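Local coordinates for YopX protein domain-containing protein (Enterococcus faecalis, PDB 2OX7), which is of unknown function but belongs to the YopX family and, in the crystal, forms an assembly of four mainly beta-strand chains, at residues A[5-10]-A[21-26]; A[69-74]-A[118-123]; A[79-84]-A[102-107]; A[87-92]-A[127-132]. All blocks are in the same frame, centred on the assembly; numbering follows the deposited sequence.

Contact 1: residues A[5-10]-A[21-26]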
loop_
_atom_site.group_PDB
_atom_site.type_symbol
_atom_site.label_atom_id
_atom_site.label_comp_id
_atom_site.label_asym_id
_atom_site.label_seq_id
_atom_site.Cartn_x
_atom_site.Cartn_y
_atom_site.Cartn_z
ATOM N N PRO A 5 -0.898 6.386 21.033
ATOM C CA PRO A 5 -2.314 6.791 20.832
ATOM C C PRO A 5 -2.611 8.188 21.371
ATOM O O PRO A 5 -2.460 8.474 22.569
ATOM C CB PRO A 5 -3.131 5.758 21.600
ATOM C CG PRO A 5 -2.159 5.001 22.453
ATOM C CD PRO A 5 -0.743 5.308 22.035
ATOM N N LYS A 6 -3.062 9.039 20.471
ATOM C CA LYS A 6 -3.380 10.386 20.799
ATOM C C LYS A 6 -4.682 10.678 20.084
ATOM O O LYS A 6 -4.826 10.347 18.888
ATOM C CB LYS A 6 -2.256 11.321 20.358
ATOM C CG LYS A 6 -2.519 12.759 20.654
ATOM C CD LYS A 6 -1.259 13.567 20.383
ATOM C CE LYS A 6 -1.288 14.856 21.169
ATOM N NZ LYS A 6 -0.805 14.578 22.570
ATOM N N PHE A 7 -5.641 11.266 20.808
ATOM C CA PHE A 7 -6.972 11.466 20.266
ATOM C C PHE A 7 -7.452 12.889 20.423
ATOM O O PHE A 7 -7.116 13.559 21.410
ATOM C CB PHE A 7 -8.014 10.533 20.950
ATOM C CG PHE A 7 -7.674 9.081 20.824
ATOM C CD1 PHE A 7 -8.000 8.369 19.668
ATOM C CD2 PHE A 7 -6.998 8.437 21.847
ATOM C CE1 PHE A 7 -7.645 7.011 19.549
ATOM C CE2 PHE A 7 -6.635 7.111 21.736
ATOM C CZ PHE A 7 -6.963 6.394 20.582
ATOM N N ARG A 8 -8.261 13.320 19.463
ATOM C CA ARG A 8 -9.028 14.582 19.567
ATOM C C ARG A 8 -10.498 14.249 19.321
ATOM O O ARG A 8 -10.830 13.193 18.759
ATOM C CB ARG A 8 -8.540 15.646 18.576
ATOM C CG ARG A 8 -8.808 15.288 17.131
ATOM C CD ARG A 8 -8.204 16.282 16.167
ATOM N NE ARG A 8 -8.614 15.955 14.786
ATOM C CZ ARG A 8 -8.176 16.612 13.713
ATOM N NH1 ARG A 8 -7.293 17.584 13.870
ATOM N NH2 ARG A 8 -8.591 16.255 12.494
ATOM N N ALA A 9 -11.390 15.140 19.762
ATOM C CA ALA A 9 -12.824 14.898 19.637
ATOM C C ALA A 9 -13.553 16.153 19.208
ATOM O O ALA A 9 -13.256 17.249 19.687
ATOM C CB ALA A 9 -13.411 14.411 20.938
ATOM N N TRP A 10 -14.462 15.987 18.267
ATOM C CA TRP A 10 -15.296 17.087 17.807
ATOM C C TRP A 10 -16.583 16.918 18.569
ATOM O O TRP A 10 -17.200 15.858 18.508
ATOM C CB TRP A 10 -15.563 16.964 16.320
ATOM C CG TRP A 10 -16.527 17.983 15.761
ATOM C CD1 TRP A 10 -17.756 17.726 15.210
ATOM C CD2 TRP A 10 -16.324 19.394 15.660
ATOM N NE1 TRP A 10 -18.329 18.897 14.779
ATOM C CE2 TRP A 10 -17.477 19.935 15.044
ATOM C CE3 TRP A 10 -15.275 20.254 16.016
ATOM C CZ2 TRP A 10 -17.616 21.303 14.776
ATOM C CZ3 TRP A 10 -15.416 21.609 15.782
ATOM C CH2 TRP A 10 -16.589 22.125 15.154
ATOM N N VAL A 21 -7.829 14.131 24.288
ATOM C CA VAL A 21 -8.879 13.446 25.078
ATOM C C VAL A 21 -8.588 11.952 25.236
ATOM O O VAL A 21 -7.830 11.372 24.443
ATOM C CB VAL A 21 -10.302 13.604 24.450
ATOM C CG1 VAL A 21 -10.655 15.078 24.185
ATOM C CG2 VAL A 21 -10.490 12.765 23.158
ATOM N N THR A 22 -9.204 11.325 26.245
ATOM C CA THR A 22 -9.125 9.873 26.394
ATOM C C THR A 22 -10.509 9.282 26.206
ATOM O O THR A 22 -11.385 9.480 27.043
ATOM C CB THR A 22 -8.567 9.473 27.777
ATOM O OG1 THR A 22 -7.297 10.106 27.971
ATOM C CG2 THR A 22 -8.382 7.962 27.878
ATOM N N PRO A 23 -10.737 8.578 25.087
ATOM C CA PRO A 23 -12.056 8.010 24.829
ATOM C C PRO A 23 -12.251 6.705 25.598
ATOM O O PRO A 23 -11.314 5.911 25.724
ATOM C CB PRO A 23 -12.029 7.757 23.315
ATOM C CG PRO A 23 -10.600 7.467 23.017
ATOM C CD PRO A 23 -9.781 8.264 23.999
ATOM N N LEU A 24 -13.448 6.505 26.160
ATOM C CA LEU A 24 -13.709 5.293 26.946
ATOM C C LEU A 24 -14.785 4.453 26.266
ATOM O O LEU A 24 -15.871 4.950 25.976
ATOM C CB LEU A 24 -14.109 5.642 28.401
ATOM C CG LEU A 24 -13.023 6.000 29.435
ATOM C CD1 LEU A 24 -12.123 7.132 29.005
ATOM C CD2 LEU A 24 -13.668 6.377 30.787
ATOM N N PHE A 25 -14.466 3.191 25.995
ATOM C CA PHE A 25 -15.378 2.303 25.273
ATOM C C PHE A 25 -15.843 1.165 26.157
ATOM O O PHE A 25 -15.114 0.694 27.045
ATOM C CB PHE A 25 -14.704 1.715 24.025
ATOM C CG PHE A 25 -14.466 2.723 22.954
ATOM C CD1 PHE A 25 -15.313 2.815 21.869
ATOM C CD2 PHE A 25 -13.413 3.624 23.062
ATOM C CE1 PHE A 25 -15.108 3.774 20.880
ATOM C CE2 PHE A 25 -13.213 4.587 22.083
ATOM C CZ PHE A 25 -14.068 4.665 21.002
ATOM N N ASP A 26 -17.042 0.681 25.899
ATOM C CA ASP A 26 -17.425 -0.564 26.540
ATOM C C ASP A 26 -16.800 -1.681 25.695
ATOM O O ASP A 26 -15.977 -1.408 24.814
ATOM C CB ASP A 26 -18.948 -0.661 26.675
ATOM C CG ASP A 26 -19.608 -1.108 25.414
ATOM O OD1 ASP A 26 -19.756 -2.342 25.253
ATOM O OD2 ASP A 26 -19.981 -0.239 24.589
HETATM O O HOH W 1 -5.258 11.387 23.763
#
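The ring of Phe-7 has Pro-23 over one face and the carbonyl oxygen of Val-21 at its edge, near the ring plane. Pro-23 CG stands 4.0 Å from the centroid of the Phe-7 ring and 15° off its normal, a CH-pi contact displaced toward the rim. The proline CD reaches closer to a single ring atom, with Pro-23 CD 3.5 Å from Phe-7 CD2. The two side chains cross at about a right angle. Phe-7 CG lies beside its backbone N (chi1 -58°), which swings the ring toward Pro-23. Residues 7-10 and 21-25 are strands of two different three-stranded antiparallel sheets, and their axes run 79° apart. The contact is where these sheets meet. Val-21 N donates to Phe-7 O at 3.0 Å, and the donor sits above the carbonyl plane, well off a lone pair. A water continues the link: it accepts from Phe-7 N at 3.0 Å and donates to Val-21 O at 2.7 Å. One methyl of valine serves two partners, for Val-21 CG2 lies 4.0 Å from Phe-7 CB and 4.0 Å from Ala-9 CB. Ile-34 of strand 31-41 also packs on Ala-9 and Val-21, and Ile-67 and Gln-69 of strand 65-71 touch Phe-7. Arg-8 turns away from this seam; its guanidinium forms a salt bridge with Asp-85 and a hydrogen bond to the Glu-83 carbonyl.

Contact 2: residues A[69-74]-A[118-123]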
loop_
_atom_site.group_PDB
_atom_site.type_symbol
_atom_site.label_atom_id
_atom_site.label_comp_id
_atom_site.label_asym_id
_atom_site.label_seq_id
_atom_site.Cartn_x
_atom_site.Cartn_y
_atom_site.Cartn_z
ATOM N N GLN A 69 -8.012 9.852 15.612
ATOM C CA GLN A 69 -6.739 9.482 16.192
ATOM C C GLN A 69 -5.607 10.112 15.398
ATOM O O GLN A 69 -5.722 10.308 14.187
ATOM C CB GLN A 69 -6.584 7.948 16.184
ATOM C CG GLN A 69 -5.299 7.494 16.856
ATOM C CD GLN A 69 -5.233 5.969 17.081
ATOM O OE1 GLN A 69 -6.197 5.244 16.808
ATOM N NE2 GLN A 69 -4.111 5.509 17.632
ATOM N N SER A 70 -4.524 10.413 16.087
ATOM C CA SER A 70 -3.296 10.827 15.381
ATOM C C SER A 70 -2.720 9.703 14.526
ATOM O O SER A 70 -2.598 8.526 14.985
ATOM C CB SER A 70 -2.253 11.296 16.359
ATOM O OG SER A 70 -1.000 11.541 15.711
ATOM N N THR A 71 -2.290 10.066 13.321
ATOM C CA THR A 71 -1.613 9.088 12.425
ATOM C C THR A 71 -0.181 8.825 12.837
ATOM O O THR A 71 0.457 7.885 12.305
ATOM C CB THR A 71 -1.523 9.593 10.984
ATOM O OG1 THR A 71 -0.699 10.758 10.959
ATOM C CG2 THR A 71 -2.922 9.928 10.395
ATOM N N GLY A 72 0.360 9.674 13.712
ATOM C CA GLY A 72 1.789 9.611 14.047
ATOM C C GLY A 72 2.658 10.328 13.035
ATOM O O GLY A 72 3.866 10.442 13.232
ATOM N N LEU A 73 2.053 10.829 11.962
ATOM C CA LEU A 73 2.859 11.500 10.940
ATOM C C LEU A 73 2.723 13.001 11.087
ATOM O O LEU A 73 1.697 13.483 11.588
ATOM C CB LEU A 73 2.413 11.074 9.551
ATOM C CG LEU A 73 2.513 9.542 9.314
ATOM C CD1 LEU A 73 1.838 9.209 8.004
ATOM C CD2 LEU A 73 3.949 9.026 9.408
ATOM N N LYS A 74 3.757 13.723 10.641
ATOM C CA LYS A 74 3.788 15.194 10.735
ATOM C C LYS A 74 3.683 15.838 9.353
ATOM O O LYS A 74 4.234 15.319 8.362
ATOM C CB LYS A 74 5.083 15.642 11.423
ATOM C CG LYS A 74 5.119 15.267 12.929
ATOM C CD LYS A 74 6.555 15.527 13.414
ATOM C CE LYS A 74 6.732 15.464 14.918
ATOM N NZ LYS A 74 6.130 14.258 15.458
ATOM N N LEU A 118 -0.883 8.293 -4.070
ATOM C CA LEU A 118 0.483 8.317 -3.508
ATOM C C LEU A 118 0.397 7.504 -2.245
ATOM O O LEU A 118 -0.632 7.482 -1.582
ATOM C CB LEU A 118 0.945 9.746 -3.200
ATOM C CG LEU A 118 1.526 10.678 -4.283
ATOM C CD1 LEU A 118 1.945 12.003 -3.652
ATOM C CD2 LEU A 118 2.711 10.022 -5.034
ATOM N N VAL A 119 1.469 6.822 -1.907
ATOM C CA VAL A 119 1.546 6.126 -0.645
ATOM C C VAL A 119 1.522 7.216 0.433
ATOM O O VAL A 119 2.307 8.163 0.413
ATOM C CB VAL A 119 2.868 5.315 -0.577
ATOM C CG1 VAL A 119 3.083 4.707 0.801
ATOM C CG2 VAL A 119 2.895 4.183 -1.696
ATOM N N PHE A 120 0.599 7.105 1.358
ATOM C CA PHE A 120 0.589 8.046 2.495
ATOM C C PHE A 120 1.631 7.572 3.486
ATOM O O PHE A 120 1.425 6.583 4.240
ATOM C CB PHE A 120 -0.811 8.054 3.121
ATOM C CG PHE A 120 -0.961 9.004 4.281
ATOM C CD1 PHE A 120 -0.847 10.368 4.086
ATOM C CD2 PHE A 120 -1.241 8.510 5.558
ATOM C CE1 PHE A 120 -0.994 11.270 5.139
ATOM C CE2 PHE A 120 -1.406 9.419 6.635
ATOM C CZ PHE A 120 -1.283 10.785 6.408
ATOM N N CYS A 121 2.767 8.279 3.516
ATOM C CA CYS A 121 3.853 7.951 4.412
ATOM C C CYS A 121 4.643 9.256 4.683
ATOM O O CYS A 121 4.451 10.265 3.976
ATOM C CB CYS A 121 4.777 6.864 3.788
ATOM S SG CYS A 121 5.533 7.381 2.263
ATOM N N GLN A 122 5.497 9.229 5.692
ATOM C CA GLN A 122 6.150 10.473 6.116
ATOM C C GLN A 122 6.971 11.101 4.985
ATOM O O GLN A 122 6.985 12.317 4.811
ATOM C CB GLN A 122 7.024 10.230 7.325
ATOM C CG GLN A 122 7.632 11.545 7.875
ATOM C CD GLN A 122 6.528 12.455 8.436
ATOM O OE1 GLN A 122 6.115 12.294 9.594
ATOM N NE2 GLN A 122 6.046 13.382 7.633
ATOM N N SER A 123 7.693 10.285 4.236
ATOM C CA SER A 123 8.589 10.862 3.225
ATOM C C SER A 123 7.766 11.471 2.070
ATOM O O SER A 123 8.167 12.522 1.520
ATOM C CB SER A 123 9.579 9.777 2.713
ATOM O OG SER A 123 8.872 8.829 1.953
#
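Gln-122 NE2 donates to Lys-74 O at 2.8 Å, with the acceptor only 5° out of the amide plane. The other end of the same amide works in the reverse sense: Lys-74 N donates to Gln-122 OE1 at 2.9 Å. That bond is nearly straight, at 175°, and falls on a lone pair of the amide oxygen. The amide meets the backbone of Lys-74 by its edge, and the two bonds fix its rotation. The glutamine chain bends to get there. Its CG points opposite the backbone N, and a turn at chi2 of 66° brings the amide back to the strand. The aliphatic part of Gln-122 also packs, with Gln-122 CB 3.9 Å from Leu-73 CD2.

Here the first turn of helix 122-126 docks on the short strand 73-74, just after the chain has turned a corner at Gly-72. Two ST turns shape that corner. Ser-70 OG accepts from Gly-72 N at 3.1 Å, and Thr-71 OG1 accepts from Leu-73 N at 2.9 Å. Thr-71 OG1 also binds the Ile-81 carbonyl.

Away from the amide the contact is apolar. Leu-73 CD1 lies 3.5 Å from Phe-120 CE2, and the two side chains run alongside each other in opposite senses. Thr-71 CG2 approaches the Phe-120 ring at its edge, 4.1 Å from Phe-120 CE2. Trp-113 meets the same ring edge-to-face. Asp-108 of a second subunit accepts from Gln-122 N, at the start of the helix.

Contact 3: residues A[79-84]-A[102-107]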
loop_
_atom_site.group_PDB
_atom_site.type_symbol
_atom_site.label_atom_id
_atom_site.label_comp_id
_atom_site.label_asym_id
_atom_site.label_seq_id
_atom_site.Cartn_x
_atom_site.Cartn_y
_atom_site.Cartn_z
ATOM N N VAL A 79 3.372 19.684 12.299
ATOM C CA VAL A 79 2.043 19.511 12.905
ATOM C C VAL A 79 1.593 18.057 12.772
ATOM O O VAL A 79 1.687 17.474 11.683
ATOM C CB VAL A 79 1.005 20.444 12.244
ATOM C CG1 VAL A 79 -0.387 20.172 12.814
ATOM C CG2 VAL A 79 1.391 21.927 12.467
ATOM N N GLU A 80 1.084 17.482 13.865
ATOM C CA GLU A 80 0.685 16.074 13.878
ATOM C C GLU A 80 -0.577 15.974 13.037
ATOM O O GLU A 80 -1.470 16.784 13.186
ATOM C CB GLU A 80 0.402 15.609 15.311
ATOM C CG GLU A 80 0.487 14.089 15.508
ATOM C CD GLU A 80 0.766 13.638 16.969
ATOM O OE1 GLU A 80 1.218 14.471 17.822
ATOM O OE2 GLU A 80 0.526 12.439 17.271
ATOM N N ILE A 81 -0.616 15.005 12.120
ATOM C CA ILE A 81 -1.740 14.819 11.190
ATOM C C ILE A 81 -2.705 13.801 11.803
ATOM O O ILE A 81 -2.301 12.680 12.142
ATOM C CB ILE A 81 -1.234 14.274 9.850
ATOM C CG1 ILE A 81 -0.374 15.340 9.140
ATOM C CG2 ILE A 81 -2.444 13.888 8.920
ATOM C CD1 ILE A 81 0.473 14.697 7.997
ATOM N N PHE A 82 -3.973 14.196 11.944
ATOM C CA PHE A 82 -5.014 13.319 12.496
ATOM C C PHE A 82 -5.994 12.865 11.412
ATOM O O PHE A 82 -6.206 13.558 10.386
ATOM C CB PHE A 82 -5.873 14.125 13.509
ATOM C CG PHE A 82 -5.221 14.321 14.831
ATOM C CD1 PHE A 82 -5.666 13.604 15.935
ATOM C CD2 PHE A 82 -4.180 15.225 14.974
ATOM C CE1 PHE A 82 -5.071 13.798 17.201
ATOM C CE2 PHE A 82 -3.544 15.424 16.244
ATOM C CZ PHE A 82 -3.986 14.694 17.354
ATOM N N GLU A 83 -6.704 11.785 11.705
ATOM C CA GLU A 83 -7.870 11.469 10.882
ATOM C C GLU A 83 -8.761 12.721 10.821
ATOM O O GLU A 83 -8.925 13.444 11.837
ATOM C CB GLU A 83 -8.732 10.378 11.522
ATOM C CG GLU A 83 -8.105 9.060 11.857
ATOM C CD GLU A 83 -9.150 8.155 12.552
ATOM O OE1 GLU A 83 -9.266 8.142 13.824
ATOM O OE2 GLU A 83 -9.895 7.499 11.795
ATOM N N GLY A 84 -9.400 12.923 9.671
ATOM C CA GLY A 84 -10.299 14.087 9.475
ATOM C C GLY A 84 -9.592 15.354 9.016
ATOM O O GLY A 84 -10.245 16.292 8.521
ATOM N N HIS A 102 -6.940 17.044 0.146
ATOM C CA HIS A 102 -7.241 15.655 0.368
ATOM C C HIS A 102 -7.442 15.407 1.848
ATOM O O HIS A 102 -6.645 15.830 2.662
ATOM C CB HIS A 102 -6.082 14.788 -0.130
ATOM C CG HIS A 102 -5.624 15.176 -1.501
ATOM N ND1 HIS A 102 -6.188 14.662 -2.637
ATOM C CD2 HIS A 102 -4.701 16.075 -1.907
ATOM C CE1 HIS A 102 -5.623 15.209 -3.696
ATOM N NE2 HIS A 102 -4.707 16.062 -3.282
ATOM N N GLU A 103 -8.525 14.737 2.163
ATOM C CA GLU A 103 -8.913 14.368 3.516
ATOM C C GLU A 103 -8.168 13.108 3.990
ATOM O O GLU A 103 -7.975 12.144 3.218
ATOM C CB GLU A 103 -10.402 14.027 3.459
ATOM C CG GLU A 103 -11.029 13.622 4.742
ATOM C CD GLU A 103 -12.525 13.273 4.563
ATOM O OE1 GLU A 103 -13.048 12.628 5.466
ATOM O OE2 GLU A 103 -13.141 13.607 3.507
ATOM N N ILE A 104 -7.782 13.083 5.252
ATOM C CA ILE A 104 -7.172 11.893 5.838
ATOM C C ILE A 104 -8.240 10.984 6.393
ATOM O O ILE A 104 -9.137 11.411 7.180
ATOM C CB ILE A 104 -6.153 12.281 6.928
ATOM C CG1 ILE A 104 -5.110 13.251 6.345
ATOM C CG2 ILE A 104 -5.488 11.039 7.548
ATOM C CD1 ILE A 104 -4.349 12.712 5.096
ATOM N N ALA A 105 -8.155 9.708 6.015
ATOM C CA ALA A 105 -9.077 8.720 6.592
ATOM C C ALA A 105 -8.324 7.446 7.002
ATOM O O ALA A 105 -7.125 7.310 6.700
ATOM C CB ALA A 105 -10.177 8.432 5.578
ATOM N N TYR A 106 -8.998 6.543 7.731
ATOM C CA TYR A 106 -8.469 5.220 8.000
ATOM C C TYR A 106 -9.409 4.184 7.394
ATOM O O TYR A 106 -10.629 4.316 7.509
ATOM C CB TYR A 106 -8.367 4.952 9.501
ATOM C CG TYR A 106 -7.819 3.584 9.843
ATOM C CD1 TYR A 106 -6.457 3.404 10.076
ATOM C CD2 TYR A 106 -8.656 2.450 9.935
ATOM C CE1 TYR A 106 -5.936 2.168 10.377
ATOM C CE2 TYR A 106 -8.137 1.201 10.257
ATOM C CZ TYR A 106 -6.787 1.068 10.473
ATOM O OH TYR A 106 -6.235 -0.138 10.782
ATOM N N ALA A 107 -8.850 3.156 6.754
ATOM C CA ALA A 107 -9.696 2.020 6.354
ATOM C C ALA A 107 -8.831 0.820 6.174
ATOM O O ALA A 107 -7.728 0.920 5.586
ATOM C CB ALA A 107 -10.406 2.318 5.057
HETATM O O HOH W 2 -11.109 7.680 9.573
#
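Strand 101-107 is an inner strand of the four-stranded antiparallel sheet, and this contact joins it to the end of the short strand 80-82 and the loop that follows. The touching parts run 79° apart, so the two segments cross and do not pair along their length. One backbone bond ties them: Gly-84 N donates to Ile-104 O at 2.9 Å, with the donor tilted 30° from the carbonyl plane. Gly-84 has a positive phi, a conformation that glycine adopts readily.

Ile-104 fills the angle between the segments. Its CB lies 3.7 Å from Phe-82 O. Its CG1 branch meets the branch methyl of the other isoleucine, with Ile-104 CG1 3.8 Å from Ile-81 CG2, and these side chains cross at about a right angle. Ile-81 CG2 stands opposite its backbone N, which puts that methyl, and not the longer branch, against Ile-104. Leu-87 of the neighbouring strand 85-89 touches both isoleucines.

Glu-83 is buried, and both its carboxylate oxygens have polar partners. OE1 accepts from Gln-69 N, a backbone group of strand 65-71. OE2 faces Tyr-106, with Glu-83 OE2 3.8 Å from Tyr-106 CB, and the carboxylate and ring planes are 79° apart. The Tyr-106 hydroxyl bonds to the Thr-71 carbonyl of a second subunit. A water also links the two segments: it donates to Glu-83 OE2, in a bond whose unusually short length is doubtful, and accepts from Tyr-106 N at 3.0 Å.

Contact 4: residues A[87-92]-A[127-132]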
loop_
_atom_site.group_PDB
_atom_site.type_symbol
_atom_site.label_atom_id
_atom_site.label_comp_id
_atom_site.label_asym_id
_atom_site.label_seq_id
_atom_site.Cartn_x
_atom_site.Cartn_y
_atom_site.Cartn_z
ATOM N N LEU A 87 -5.329 18.039 3.862
ATOM C CA LEU A 87 -3.957 18.455 3.500
ATOM C C LEU A 87 -3.936 19.046 2.108
ATOM O O LEU A 87 -4.718 18.622 1.238
ATOM C CB LEU A 87 -3.009 17.261 3.525
ATOM C CG LEU A 87 -2.468 16.853 4.902
ATOM C CD1 LEU A 87 -3.529 16.474 5.919
ATOM C CD2 LEU A 87 -1.577 15.660 4.603
ATOM N N VAL A 88 -3.044 20.000 1.893
ATOM C CA VAL A 88 -2.803 20.526 0.556
ATOM C C VAL A 88 -1.336 20.457 0.222
ATOM O O VAL A 88 -0.497 20.596 1.115
ATOM C CB VAL A 88 -3.264 21.992 0.402
ATOM C CG1 VAL A 88 -4.768 22.029 0.421
ATOM C CG2 VAL A 88 -2.605 22.888 1.449
ATOM N N TYR A 89 -1.031 20.263 -1.051
ATOM C CA TYR A 89 0.347 20.338 -1.532
ATOM C C TYR A 89 0.815 21.798 -1.600
ATOM O O TYR A 89 0.154 22.664 -2.222
ATOM C CB TYR A 89 0.429 19.688 -2.921
ATOM C CG TYR A 89 1.843 19.562 -3.401
ATOM C CD1 TYR A 89 2.737 18.711 -2.765
ATOM C CD2 TYR A 89 2.280 20.277 -4.517
ATOM C CE1 TYR A 89 4.042 18.604 -3.196
ATOM C CE2 TYR A 89 3.577 20.175 -4.957
ATOM C CZ TYR A 89 4.447 19.306 -4.316
ATOM O OH TYR A 89 5.762 19.190 -4.756
ATOM N N ASP A 90 1.950 22.084 -0.981
ATOM C CA ASP A 90 2.337 23.461 -0.698
ATOM C C ASP A 90 3.109 24.072 -1.888
ATOM O O ASP A 90 4.218 24.584 -1.752
ATOM C CB ASP A 90 3.079 23.537 0.641
ATOM C CG ASP A 90 3.408 24.965 1.059
ATOM O OD1 ASP A 90 2.580 25.860 0.766
ATOM O OD2 ASP A 90 4.480 25.183 1.693
ATOM N N ALA A 91 2.502 23.973 -3.068
ATOM C CA ALA A 91 3.095 24.564 -4.277
ATOM C C ALA A 91 2.840 26.063 -4.209
ATOM O O ALA A 91 1.847 26.478 -3.616
ATOM C CB ALA A 91 2.480 23.948 -5.517
ATOM N N PRO A 92 3.708 26.887 -4.847
ATOM C CA PRO A 92 3.485 28.348 -4.802
ATOM C C PRO A 92 2.059 28.663 -5.268
ATOM O O PRO A 92 1.600 28.124 -6.272
ATOM C CB PRO A 92 4.502 28.882 -5.816
ATOM C CG PRO A 92 5.604 27.847 -5.791
ATOM C CD PRO A 92 4.882 26.535 -5.668
ATOM N N TYR A 127 8.021 15.360 0.675
ATOM C CA TYR A 127 8.820 15.317 -0.560
ATOM C C TYR A 127 8.538 16.571 -1.389
ATOM O O TYR A 127 7.394 17.041 -1.447
ATOM C CB TYR A 127 8.421 14.073 -1.338
ATOM C CG TYR A 127 9.341 13.706 -2.487
ATOM C CD1 TYR A 127 10.724 13.557 -2.281
ATOM C CD2 TYR A 127 8.821 13.432 -3.738
ATOM C CE1 TYR A 127 11.566 13.172 -3.348
ATOM C CE2 TYR A 127 9.650 13.045 -4.812
ATOM C CZ TYR A 127 11.015 12.924 -4.591
ATOM O OH TYR A 127 11.813 12.539 -5.658
ATOM N N ARG A 128 9.570 17.091 -2.045
ATOM C CA ARG A 128 9.404 18.266 -2.929
ATOM C C ARG A 128 8.708 19.398 -2.163
ATOM O O ARG A 128 9.216 19.816 -1.119
ATOM C CB ARG A 128 8.708 17.847 -4.224
ATOM C CG ARG A 128 9.691 17.126 -5.195
ATOM C CD ARG A 128 9.020 16.447 -6.398
ATOM N NE ARG A 128 9.938 15.497 -7.044
ATOM C CZ ARG A 128 10.864 15.830 -7.950
ATOM N NH1 ARG A 128 11.002 17.091 -8.340
ATOM N NH2 ARG A 128 11.658 14.896 -8.471
ATOM N N ASP A 129 7.561 19.895 -2.624
ATOM C CA ASP A 129 6.967 21.053 -1.902
ATOM C C ASP A 129 6.288 20.651 -0.574
ATOM O O ASP A 129 6.040 21.503 0.284
ATOM C CB ASP A 129 5.988 21.869 -2.776
ATOM C CG ASP A 129 6.665 22.503 -3.975
ATOM O OD1 ASP A 129 7.856 22.858 -3.887
ATOM O OD2 ASP A 129 5.978 22.636 -5.000
ATOM N N GLY A 130 6.014 19.360 -0.399
ATOM C CA GLY A 130 5.478 18.909 0.889
ATOM C C GLY A 130 4.000 19.269 1.032
ATOM O O GLY A 130 3.444 19.985 0.188
ATOM N N TYR A 131 3.371 18.744 2.083
ATOM C CA TYR A 131 1.914 18.929 2.350
ATOM C C TYR A 131 1.743 19.642 3.680
ATOM O O TYR A 131 2.530 19.434 4.641
ATOM C CB TYR A 131 1.120 17.580 2.418
ATOM C CG TYR A 131 0.949 16.984 1.068
ATOM C CD1 TYR A 131 -0.242 17.178 0.362
ATOM C CD2 TYR A 131 2.007 16.323 0.433
ATOM C CE1 TYR A 131 -0.398 16.673 -0.916
ATOM C CE2 TYR A 131 1.852 15.801 -0.868
ATOM C CZ TYR A 131 0.653 15.997 -1.532
ATOM O OH TYR A 131 0.464 15.553 -2.834
ATOM N N LEU A 132 0.657 20.389 3.769
ATOM C CA LEU A 132 0.326 21.118 4.988
ATOM C C LEU A 132 -1.115 20.848 5.394
ATOM O O LEU A 132 -1.969 20.777 4.539
ATOM C CB LEU A 132 0.506 22.604 4.726
ATOM C CG LEU A 132 1.944 23.159 4.681
ATOM C CD1 LEU A 132 1.912 24.652 4.309
ATOM C CD2 LEU A 132 2.597 22.979 6.058
HETATM O O HOH W 3 6.277 20.340 -7.088
#
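Hydrogen bonds join Val-88 and Leu-132 in both directions: Val-88 N donates to Leu-132 O at 3.0 Å, and Leu-132 N to Val-88 O at 2.9 Å. Past this pair, Asp-90 N donates to Gly-130 O at 2.8 Å. A side chain makes the fourth bond. Asp-129 N donates to Tyr-89 OH at 2.9 Å. Water links that hydroxyl to the Asp-129 carboxylate, lying in the plane of the Tyr-89 ring, 2.7 Å from Tyr-89 OH, and donating to Asp-129 OD2.

Strands 85-89 and 131-136 are antiparallel neighbours here, and 131-136 is an outermost strand of its sheet within the chain. A type II' turn from Tyr-127 to Gly-130 leads into it from helix 122-126. Tyr-89 CG is opposite its backbone N (chi1 -172°), which carries the ring over to the turn, where its hydroxyl meets Asp-129 N.

Aromatic and apolar contacts come next. Tyr-89 CD1 sits over one face of the Tyr-131 ring, 3.6 Å from Tyr-131 CE2, and the two ring planes are 59° apart. Leu-87 CD2 packs on Tyr-131 CB, the two side chains crossing at about a right angle.

For charge, the Asp-90 carboxylate has two salt bridges, to Lys-76 and Arg-99, and Lys-76 also bonds to the Asp-129 carbonyl. The Leu-132 methyl CD1 lies against the same carboxylate, 3.6 Å from Asp-90 CG.

From the N terminus, contact 1 closes first, and the short loop it shuts holds strand 16-19. It joins the sheet of strand 7-11 to the sheet of strand 21-25. Contact 2 opens much later, on strand 65-71, which pairs with 7-11, so contacts 1 and 2 share a sheet. Contact 3 opens and closes within the span of contact 2. Contact 4 opens between the two segments of contact 3 and closes after contact 2, so it crosses both. Contacts 3 and 4 meet in the four-stranded sheet, where 85-89 and 101-107 are neighbours. Contacts 1 and 3 also touch. Contacts 1 and 4 do not: their nearest atoms are about 8 Å apart, and they lie on opposite sides of the chain's centre.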